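Local coordinates for acyl-[acyl-carrier-protein]--UDP-N-acetylglucosamine O-acyltransferase (Acinetobacter baumannii, PDB 4E6U) that catalyses transfer of an acyl chain from acyl carrier protein to UDP-N-acetylglucosamine, an early step in the synthesis of lipopolysaccharide, at residues 145-159 with 163-177. Numbering follows the deposited sequence. Where two conformers were deposited one is given.
Sequences GHVHIGDHVIVGGNS and QFCKIDSYSMIGGAS. With EDO (1,2-ethanediol), chain L; EDO (1,2-ethanediol), chain I.
Ile149 and Ile167 occupy equivalent places on two successive coils of a left-handed parallel beta-helix, the prism built from hexapeptide repeats, and illustrate how such a fold stacks like on like. Both point into the prism, where Ile161 of the intervening strand covers them. The firmer packing is by CG2 of Ile167, which meets CG1 of Val153 at 3.8 Å; in the conformer given, Ile149 CD1 also leans across to Ile167 CG1, 3.6 Å away, so Ile167 lodges against the hollow between Ile149 and Val153. The next inward rung repeats the pattern more loosely, with Val155 CG1 4.1 Å from CG2 of Ile173 in its given conformer. Main-chain bonds such as Ile167 N to His148 O and Ile173 N to Ile154 O hold both rungs in parallel register.

At the corners the stacking is aromatic and faces outward. The rings of His146 and Phe164 form an offset stack, planes at 3° and centroids 4.3 Å apart, with CE1 of Phe164 lying over the imidazole near its rim; a hydrogen bond from His146 ND1 to Asp107 probably limits rotation of that ring. His152 and Tyr170 are nearly parallel too (5°) but slid apart, the CB of His152 coming obliquely to Tyr170 CD2, 3.6 Å away, and the rings barely overlapping.

At the type II beta turn from Gly156 to Ser159, glycine backbones pack closely: Gly156 CA lies 3.9 Å from Gly175 CA. At the end of the same turn, Ser159 OG, anti to its own carbonyl carbon (chi1 -64°), tucks against Ile173 CG2 and accepts a hydrogen bond from Ser177 N at 3.0 Å.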
ATOM      1  N   GLY A 145      -2.004  13.783   7.800  1.00 13.42           N
ATOM      2  CA  GLY A 145      -2.847  14.720   8.534  1.00 13.05           C
ATOM      3  C   GLY A 145      -2.815  16.157   8.057  1.00 13.32           C
ATOM      4  O   GLY A 145      -1.767  16.675   7.681  1.00 13.24           O
ATOM      5  N   HIS A 146      -3.967  16.817   8.113  1.00 13.32           N
ATOM      6  CA  HIS A 146      -4.075  18.268   7.859  1.00 13.59           C
ATOM      7  C   HIS A 146      -3.711  18.682   6.443  1.00 14.48           C
ATOM      8  O   HIS A 146      -3.420  19.850   6.191  1.00 15.94           O
ATOM      9  CB  HIS A 146      -3.216  19.112   8.851  1.00 13.56           C
ATOM     10  CG  HIS A 146      -3.254  18.637  10.272  1.00 14.67           C
ATOM     11  ND1 HIS A 146      -4.166  19.109  11.192  1.00 16.41           N
ATOM     12  CD2 HIS A 146      -2.462  17.768  10.942  1.00 15.65           C
ATOM     13  CE1 HIS A 146      -3.944  18.540  12.364  1.00 16.64           C
ATOM     14  NE2 HIS A 146      -2.918  17.718  12.240  1.00 16.95           N
ATOM     15  N   VAL A 147      -3.722  17.743   5.502  1.00 12.72           N
ATOM     16  CA  VAL A 147      -3.432  18.064   4.113  1.00 13.88           C
ATOM     17  C   VAL A 147      -4.637  18.711   3.444  1.00 14.58           C
ATOM     18  O   VAL A 147      -5.790  18.279   3.646  1.00 13.87           O
ATOM     19  CB  VAL A 147      -2.981  16.784   3.320  1.00 13.35           C
ATOM     20  CG1 VAL A 147      -2.940  17.019   1.813  1.00 13.30           C
ATOM     21  CG2 VAL A 147      -1.627  16.319   3.811  1.00 14.13           C
ATOM     22  N   HIS A 148      -4.398  19.750   2.649  1.00 14.28           N
ATOM     23  CA  HIS A 148      -5.468  20.389   1.901  1.00 15.04           C
ATOM     24  C   HIS A 148      -5.266  20.139   0.418  1.00 15.79           C
ATOM     25  O   HIS A 148      -4.212  20.469  -0.130  1.00 16.77           O
ATOM     26  CB  HIS A 148      -5.534  21.901   2.207  1.00 16.25           C
ATOM     27  CG  HIS A 148      -5.854  22.223   3.637  1.00 17.55           C
ATOM     28  ND1 HIS A 148      -5.874  23.518   4.119  1.00 21.02           N
ATOM     29  CD2 HIS A 148      -6.169  21.431   4.693  1.00 19.05           C
ATOM     30  CE1 HIS A 148      -6.170  23.504   5.407  1.00 21.57           C
ATOM     31  NE2 HIS A 148      -6.358  22.250   5.780  1.00 21.33           N
ATOM     32  N   ILE A 149      -6.267  19.533  -0.218  1.00 14.47           N
ATOM     33  CA  ILE A 149      -6.276  19.230  -1.646  1.00 14.86           C
ATOM     34  C   ILE A 149      -7.392  20.055  -2.283  1.00 14.68           C
ATOM     35  O   ILE A 149      -8.520  20.109  -1.767  1.00 14.41           O
ATOM     36  CB  ILE A 149      -6.504  17.715  -1.911  1.00 15.27           C
ATOM     37  CG1 ILE A 149      -5.661  16.821  -0.975  0.60 17.61           C
ATOM     38  CG2 ILE A 149      -6.337  17.394  -3.391  0.60 15.50           C
ATOM     39  CD1 ILE A 149      -4.306  16.390  -1.524  0.60 18.61           C
ATOM     40  N   GLY A 150      -7.070  20.693  -3.406  1.00 14.44           N
ATOM     41  CA  GLY A 150      -8.027  21.532  -4.126  1.00 14.62           C
ATOM     42  C   GLY A 150      -8.977  20.721  -4.986  1.00 14.28           C
ATOM     43  O   GLY A 150      -9.532  19.718  -4.516  1.00 15.09           O
ATOM     44  N   ASP A 151      -9.185  21.161  -6.221  1.00 14.40           N
ATOM     45  CA  ASP A 151     -10.099  20.526  -7.168  1.00 14.34           C
ATOM     46  C   ASP A 151      -9.355  20.025  -8.384  1.00 14.18           C
ATOM     47  O   ASP A 151      -8.316  20.591  -8.773  1.00 14.62           O
ATOM     48  CB  ASP A 151     -11.153  21.527  -7.675  1.00 15.03           C
ATOM     49  CG  ASP A 151     -11.901  22.226  -6.557  1.00 18.07           C
ATOM     50  OD1 ASP A 151     -12.227  21.630  -5.526  1.00 16.63           O
ATOM     51  OD2 ASP A 151     -12.180  23.444  -6.704  1.00 22.43           O
ATOM     52  N   HIS A 152      -9.875  18.982  -9.021  1.00 13.45           N
ATOM     53  CA  HIS A 152      -9.313  18.502 -10.290  1.00 13.76           C
ATOM     54  C   HIS A 152      -7.856  18.070 -10.187  1.00 14.26           C
ATOM     55  O   HIS A 152      -7.088  18.191 -11.140  1.00 15.52           O
ATOM     56  CB  HIS A 152      -9.497  19.568 -11.384  1.00 14.90           C
ATOM     57  CG  HIS A 152     -10.925  19.816 -11.722  1.00 18.01           C
ATOM     58  ND1 HIS A 152     -11.657  18.954 -12.509  1.00 20.30           N
ATOM     59  CD2 HIS A 152     -11.765  20.815 -11.368  1.00 21.17           C
ATOM     60  CE1 HIS A 152     -12.889  19.419 -12.631  1.00 22.14           C
ATOM     61  NE2 HIS A 152     -12.981  20.538 -11.941  1.00 22.35           N
ATOM     62  N   VAL A 153      -7.482  17.552  -9.022  1.00 13.16           N
ATOM     63  CA  VAL A 153      -6.139  17.035  -8.774  1.00 13.52           C
ATOM     64  C   VAL A 153      -6.094  15.538  -9.100  1.00 13.86           C
ATOM     65  O   VAL A 153      -7.085  14.828  -8.883  1.00 14.27           O
ATOM     66  CB  VAL A 153      -5.754  17.240  -7.297  1.00 13.15           C
ATOM     67  CG1 VAL A 153      -4.379  16.653  -6.986  1.00 13.71           C
ATOM     68  CG2 VAL A 153      -5.814  18.744  -6.939  1.00 13.81           C
ATOM     69  N   ILE A 154      -4.970  15.063  -9.619  1.00 13.64           N
ATOM     70  CA  ILE A 154      -4.789  13.626  -9.829  1.00 14.36           C
ATOM     71  C   ILE A 154      -3.565  13.227  -9.047  1.00 14.30           C
ATOM     72  O   ILE A 154      -2.483  13.814  -9.214  1.00 14.56           O
ATOM     73  CB  ILE A 154      -4.617  13.258 -11.308  1.00 15.32           C
ATOM     74  CG1 ILE A 154      -5.861  13.672 -12.099  1.00 16.72           C
ATOM     75  CG2 ILE A 154      -4.299  11.748 -11.481  1.00 16.64           C
ATOM     76  CD1 ILE A 154      -5.755  13.488 -13.601  1.00 19.85           C
ATOM     77  N   VAL A 155      -3.731  12.238  -8.173  1.00 13.55           N
ATOM     78  CA  VAL A 155      -2.618  11.709  -7.396  1.00 14.34           C
ATOM     79  C   VAL A 155      -2.334  10.284  -7.847  1.00 14.32           C
ATOM     80  O   VAL A 155      -3.168   9.388  -7.694  1.00 14.43           O
ATOM     81  CB  VAL A 155      -2.879  11.747  -5.885  1.00 13.67           C
ATOM     82  CG1 VAL A 155      -1.620  11.319  -5.111  1.00 14.50           C
ATOM     83  CG2 VAL A 155      -3.363  13.147  -5.444  1.00 14.73           C
ATOM     84  N   GLY A 156      -1.161  10.070  -8.430  1.00 14.75           N
ATOM     85  CA  GLY A 156      -0.798   8.762  -8.961  1.00 14.29           C
ATOM     86  C   GLY A 156      -0.613   7.712  -7.877  1.00 13.66           C
ATOM     87  O   GLY A 156      -0.359   8.012  -6.714  1.00 14.13           O
ATOM     88  N   GLY A 157      -0.726   6.461  -8.293  1.00 13.92           N
ATOM     89  CA  GLY A 157      -0.784   5.345  -7.358  1.00 15.05           C
ATOM     90  C   GLY A 157       0.439   5.216  -6.488  1.00 14.31           C
ATOM     91  O   GLY A 157       1.569   5.490  -6.921  1.00 14.45           O
ATOM     92  N   ASN A 158       0.214   4.788  -5.260  1.00 14.98           N
ATOM     93  CA  ASN A 158       1.270   4.497  -4.315  1.00 16.24           C
ATOM     94  C   ASN A 158       2.089   5.736  -3.924  1.00 15.76           C
ATOM     95  O   ASN A 158       3.278   5.649  -3.592  1.00 17.30           O
ATOM     96  CB  ASN A 158       2.184   3.383  -4.832  1.00 17.95           C
ATOM     97  CG  ASN A 158       2.943   2.735  -3.721  1.00 22.48           C
ATOM     98  OD1 ASN A 158       2.491   2.732  -2.577  1.00 27.26           O
ATOM     99  ND2 ASN A 158       4.118   2.198  -4.036  1.00 26.30           N
ATOM    100  N   SER A 159       1.449   6.894  -4.010  1.00 15.51           N
ATOM    101  CA  SER A 159       2.074   8.133  -3.566  1.00 15.63           C
ATOM    102  C   SER A 159       1.686   8.440  -2.131  1.00 15.61           C
ATOM    103  O   SER A 159       0.652   7.956  -1.630  1.00 16.92           O
ATOM    104  CB  SER A 159       1.693   9.299  -4.468  1.00 16.06           C
ATOM    105  OG  SER A 159       2.182   9.090  -5.785  1.00 17.39           O
ATOM    106  N   GLN A 163       2.162  15.333   6.075  1.00 14.35           N
ATOM    107  CA  GLN A 163       1.292  16.205   6.895  1.00 15.69           C
ATOM    108  C   GLN A 163       1.466  17.690   6.585  1.00 15.66           C
ATOM    109  O   GLN A 163       2.587  18.166   6.323  1.00 15.87           O
ATOM    110  CB  GLN A 163       1.501  15.941   8.392  1.00 17.33           C
ATOM    111  CG  GLN A 163       2.940  16.134   8.843  1.00 20.52           C
ATOM    112  CD  GLN A 163       3.141  16.074  10.354  1.00 26.85           C
ATOM    113  OE1 GLN A 163       2.205  15.872  11.118  1.00 29.19           O
ATOM    114  NE2 GLN A 163       4.385  16.256  10.781  1.00 29.08           N
ATOM    115  N   PHE A 164       0.343  18.399   6.566  1.00 14.45           N
ATOM    116  CA  PHE A 164       0.281  19.861   6.400  1.00 15.42           C
ATOM    117  C   PHE A 164       0.551  20.361   4.995  1.00 15.52           C
ATOM    118  O   PHE A 164       0.434  21.564   4.735  1.00 17.45           O
ATOM    119  CB  PHE A 164       1.177  20.613   7.408  1.00 15.68           C
ATOM    120  CG  PHE A 164       0.771  20.407   8.830  1.00 16.92           C
ATOM    121  CD1 PHE A 164      -0.333  21.080   9.345  1.00 17.95           C
ATOM    122  CD2 PHE A 164       1.480  19.542   9.651  1.00 19.96           C
ATOM    123  CE1 PHE A 164      -0.715  20.890  10.682  1.00 19.12           C
ATOM    124  CE2 PHE A 164       1.093  19.343  10.973  1.00 20.33           C
ATOM    125  CZ  PHE A 164      -0.003  20.019  11.474  1.00 19.60           C
ATOM    126  N   CYS A 165       0.881  19.471   4.065  1.00 14.83           N
ATOM    127  CA  CYS A 165       1.068  19.909   2.686  1.00 14.95           C
ATOM    128  C   CYS A 165      -0.223  20.396   2.025  1.00 14.56           C
ATOM    129  O   CYS A 165      -1.336  20.021   2.433  1.00 14.83           O
ATOM    130  CB  CYS A 165       1.673  18.790   1.841  1.00 14.53           C
ATOM    131  SG  CYS A 165       3.399  18.438   2.225  1.00 18.37           S
ATOM    132  N   LYS A 166      -0.065  21.232   1.004  1.00 15.56           N
ATOM    133  CA  LYS A 166      -1.174  21.772   0.242  1.00 15.30           C
ATOM    134  C   LYS A 166      -0.973  21.446  -1.224  1.00 16.03           C
ATOM    135  O   LYS A 166       0.051  21.782  -1.816  1.00 16.17           O
ATOM    136  CB  LYS A 166      -1.292  23.291   0.474  1.00 15.25           C
ATOM    137  CG  LYS A 166      -1.464  23.614   1.939  1.00 16.28           C
ATOM    138  CD  LYS A 166      -1.487  25.117   2.241  1.00 18.61           C
ATOM    139  CE  LYS A 166      -1.504  25.358   3.736  1.00 20.15           C
ATOM    140  NZ  LYS A 166      -2.726  24.815   4.406  1.00 23.69           N
ATOM    141  N   ILE A 167      -1.940  20.751  -1.811  1.00 15.19           N
ATOM    142  CA  ILE A 167      -1.865  20.284  -3.187  1.00 15.36           C
ATOM    143  C   ILE A 167      -2.980  20.975  -3.931  1.00 15.47           C
ATOM    144  O   ILE A 167      -4.175  20.693  -3.729  1.00 16.39           O
ATOM    145  CB  ILE A 167      -2.052  18.744  -3.270  1.00 15.17           C
ATOM    146  CG1 ILE A 167      -1.179  18.033  -2.227  1.00 16.39           C
ATOM    147  CG2 ILE A 167      -1.815  18.263  -4.695  1.00 16.07           C
ATOM    148  CD1 ILE A 167       0.317  18.278  -2.362  1.00 16.43           C
ATOM    149  N   ASP A 168      -2.613  21.957  -4.742  1.00 14.99           N
ATOM    150  CA  ASP A 168      -3.619  22.854  -5.283  1.00 15.35           C
ATOM    151  C   ASP A 168      -4.226  22.407  -6.613  1.00 14.80           C
ATOM    152  O   ASP A 168      -3.801  21.410  -7.221  1.00 15.56           O
ATOM    153  CB  ASP A 168      -3.080  24.296  -5.310  1.00 17.13           C
ATOM    154  CG  ASP A 168      -3.214  24.981  -3.954  1.00 22.49           C
ATOM    155  OD1 ASP A 168      -3.910  24.455  -3.062  1.00 26.16           O
ATOM    156  OD2 ASP A 168      -2.654  26.077  -3.763  1.00 25.36           O
ATOM    157  N   SER A 169      -5.249  23.136  -7.048  1.00 15.12           N
ATOM    158  CA  SER A 169      -6.083  22.665  -8.147  1.00 14.70           C
ATOM    159  C   SER A 169      -5.348  22.422  -9.438  1.00 15.66           C
ATOM    160  O   SER A 169      -4.403  23.155  -9.759  1.00 16.01           O
ATOM    161  CB  SER A 169      -7.251  23.614  -8.367  1.00 15.09           C
ATOM    162  OG  SER A 169      -8.056  23.657  -7.208  1.00 15.41           O
ATOM    163  N   TYR A 170      -5.764  21.381 -10.168  1.00 15.27           N
ATOM    164  CA  TYR A 170      -5.240  21.032 -11.497  1.00 15.60           C
ATOM    165  C   TYR A 170      -3.809  20.505 -11.499  1.00 15.20           C
ATOM    166  O   TYR A 170      -3.214  20.309 -12.561  1.00 16.44           O
ATOM    167  CB  TYR A 170      -5.368  22.210 -12.494  1.00 15.44           C
ATOM    168  CG  TYR A 170      -6.752  22.808 -12.572  1.00 17.48           C
ATOM    169  CD1 TYR A 170      -7.021  24.048 -11.993  1.00 18.52           C
ATOM    170  CD2 TYR A 170      -7.798  22.133 -13.212  1.00 18.49           C
ATOM    171  CE1 TYR A 170      -8.298  24.616 -12.059  1.00 21.60           C
ATOM    172  CE2 TYR A 170      -9.073  22.684 -13.284  1.00 20.14           C
ATOM    173  CZ  TYR A 170      -9.315  23.917 -12.697  1.00 22.60           C
ATOM    174  OH  TYR A 170     -10.584  24.453 -12.778  1.00 26.57           O
ATOM    175  N   SER A 171      -3.255  20.276 -10.312  1.00 14.82           N
ATOM    176  CA  SER A 171      -1.932  19.672 -10.203  1.00 15.51           C
ATOM    177  C   SER A 171      -2.006  18.162 -10.454  1.00 15.21           C
ATOM    178  O   SER A 171      -3.092  17.553 -10.387  1.00 15.79           O
ATOM    179  CB  SER A 171      -1.321  19.962  -8.839  1.00 15.72           C
ATOM    180  OG  SER A 171      -2.107  19.394  -7.793  1.00 16.33           O
ATOM    181  N   MET A 172      -0.856  17.580 -10.753  1.00 15.44           N
ATOM    182  CA  MET A 172      -0.750  16.134 -10.955  1.00 16.09           C
ATOM    183  C   MET A 172       0.462  15.624 -10.239  1.00 16.65           C
ATOM    184  O   MET A 172       1.565  16.150 -10.403  1.00 17.04           O
ATOM    185  CB  MET A 172      -0.637  15.783 -12.430  1.00 17.83           C
ATOM    186  CG  MET A 172      -1.839  16.181 -13.275  1.00 21.24           C
ATOM    187  SD  MET A 172      -1.740  15.604 -14.990  1.00 28.59           S
ATOM    188  CE  MET A 172      -1.667  13.828 -14.747  1.00 26.57           C
ATOM    189  N   ILE A 173       0.265  14.594  -9.429  1.00 15.56           N
ATOM    190  CA  ILE A 173       1.346  13.945  -8.708  1.00 15.55           C
ATOM    191  C   ILE A 173       1.608  12.615  -9.403  1.00 15.72           C
ATOM    192  O   ILE A 173       0.700  11.796  -9.545  1.00 15.88           O
ATOM    193  CB  ILE A 173       0.977  13.752  -7.201  1.00 15.25           C
ATOM    194  CG1 ILE A 173       1.012  15.109  -6.485  0.60 16.47           C
ATOM    195  CG2 ILE A 173       1.924  12.756  -6.511  0.60 14.23           C
ATOM    196  CD1 ILE A 173       0.296  15.143  -5.155  0.60 15.71           C
ATOM    197  N   GLY A 174       2.840  12.395  -9.850  1.00 15.43           N
ATOM    198  CA  GLY A 174       3.179  11.145 -10.536  1.00 16.03           C
ATOM    199  C   GLY A 174       3.079   9.948  -9.612  1.00 16.46           C
ATOM    200  O   GLY A 174       3.178  10.073  -8.390  1.00 16.57           O
ATOM    201  N   GLY A 175       2.892   8.775 -10.206  1.00 16.32           N
ATOM    202  CA  GLY A 175       2.918   7.540  -9.415  1.00 15.93           C
ATOM    203  C   GLY A 175       4.159   7.410  -8.546  1.00 15.60           C
ATOM    204  O   GLY A 175       5.256   7.863  -8.911  1.00 16.22           O
ATOM    205  N   ALA A 176       3.972   6.823  -7.373  1.00 14.68           N
ATOM    206  CA  ALA A 176       5.043   6.449  -6.458  1.00 15.73           C
ATOM    207  C   ALA A 176       5.870   7.640  -5.991  1.00 15.47           C
ATOM    208  O   ALA A 176       7.074   7.516  -5.753  1.00 17.79           O
ATOM    209  CB  ALA A 176       5.939   5.383  -7.081  1.00 16.84           C
ATOM    210  N   SER A 177       5.208   8.779  -5.829  1.00 15.12           N
ATOM    211  CA  SER A 177       5.893   9.980  -5.345  1.00 14.84           C
ATOM    212  C   SER A 177       5.798  10.138  -3.845  1.00 15.87           C
ATOM    213  O   SER A 177       4.842   9.668  -3.207  1.00 16.37           O
ATOM    214  CB  SER A 177       5.321  11.230  -6.001  1.00 15.74           C
ATOM    215  OG  SER A 177       5.462  11.205  -7.399  1.00 18.21           O
TER
HETATM  216  C1  EDO L 311      -8.364  23.840  -0.242  1.00 32.88           C
HETATM  217  O1  EDO L 311      -7.666  23.710  -1.490  1.00 34.31           O
HETATM  218  C2  EDO L 311      -9.101  22.545   0.094  1.00 31.93           C
HETATM  219  O2  EDO L 311     -10.032  22.214  -0.949  1.00 30.04           O
HETATM  220  C1  EDO I 308       7.744  17.651  10.127  1.00 60.06           C
HETATM  221  O1  EDO I 308       6.387  18.107  10.107  1.00 60.70           O
HETATM  222  C2  EDO I 308       8.649  18.742   9.570  1.00 60.04           C
HETATM  223  O2  EDO I 308       9.312  18.256   8.399  1.00 59.67           O
HETATM  224  O   HOH W   1      -2.583  21.987   4.642  1.00 21.24           O
HETATM  225  O   HOH W   2      -5.044  22.962  -1.288  1.00 22.99           O
HETATM  226  O   HOH W   3      -4.948  25.700   2.864  1.00 26.22           O
HETATM  227  O   HOH W   4     -10.098  25.360  -7.725  1.00 38.93           O
HETATM  228  O   HOH W   5      -4.971  17.205 -12.464  1.00 19.16           O
HETATM  229  O   HOH W   6       5.388   6.865  -1.966  1.00 29.98           O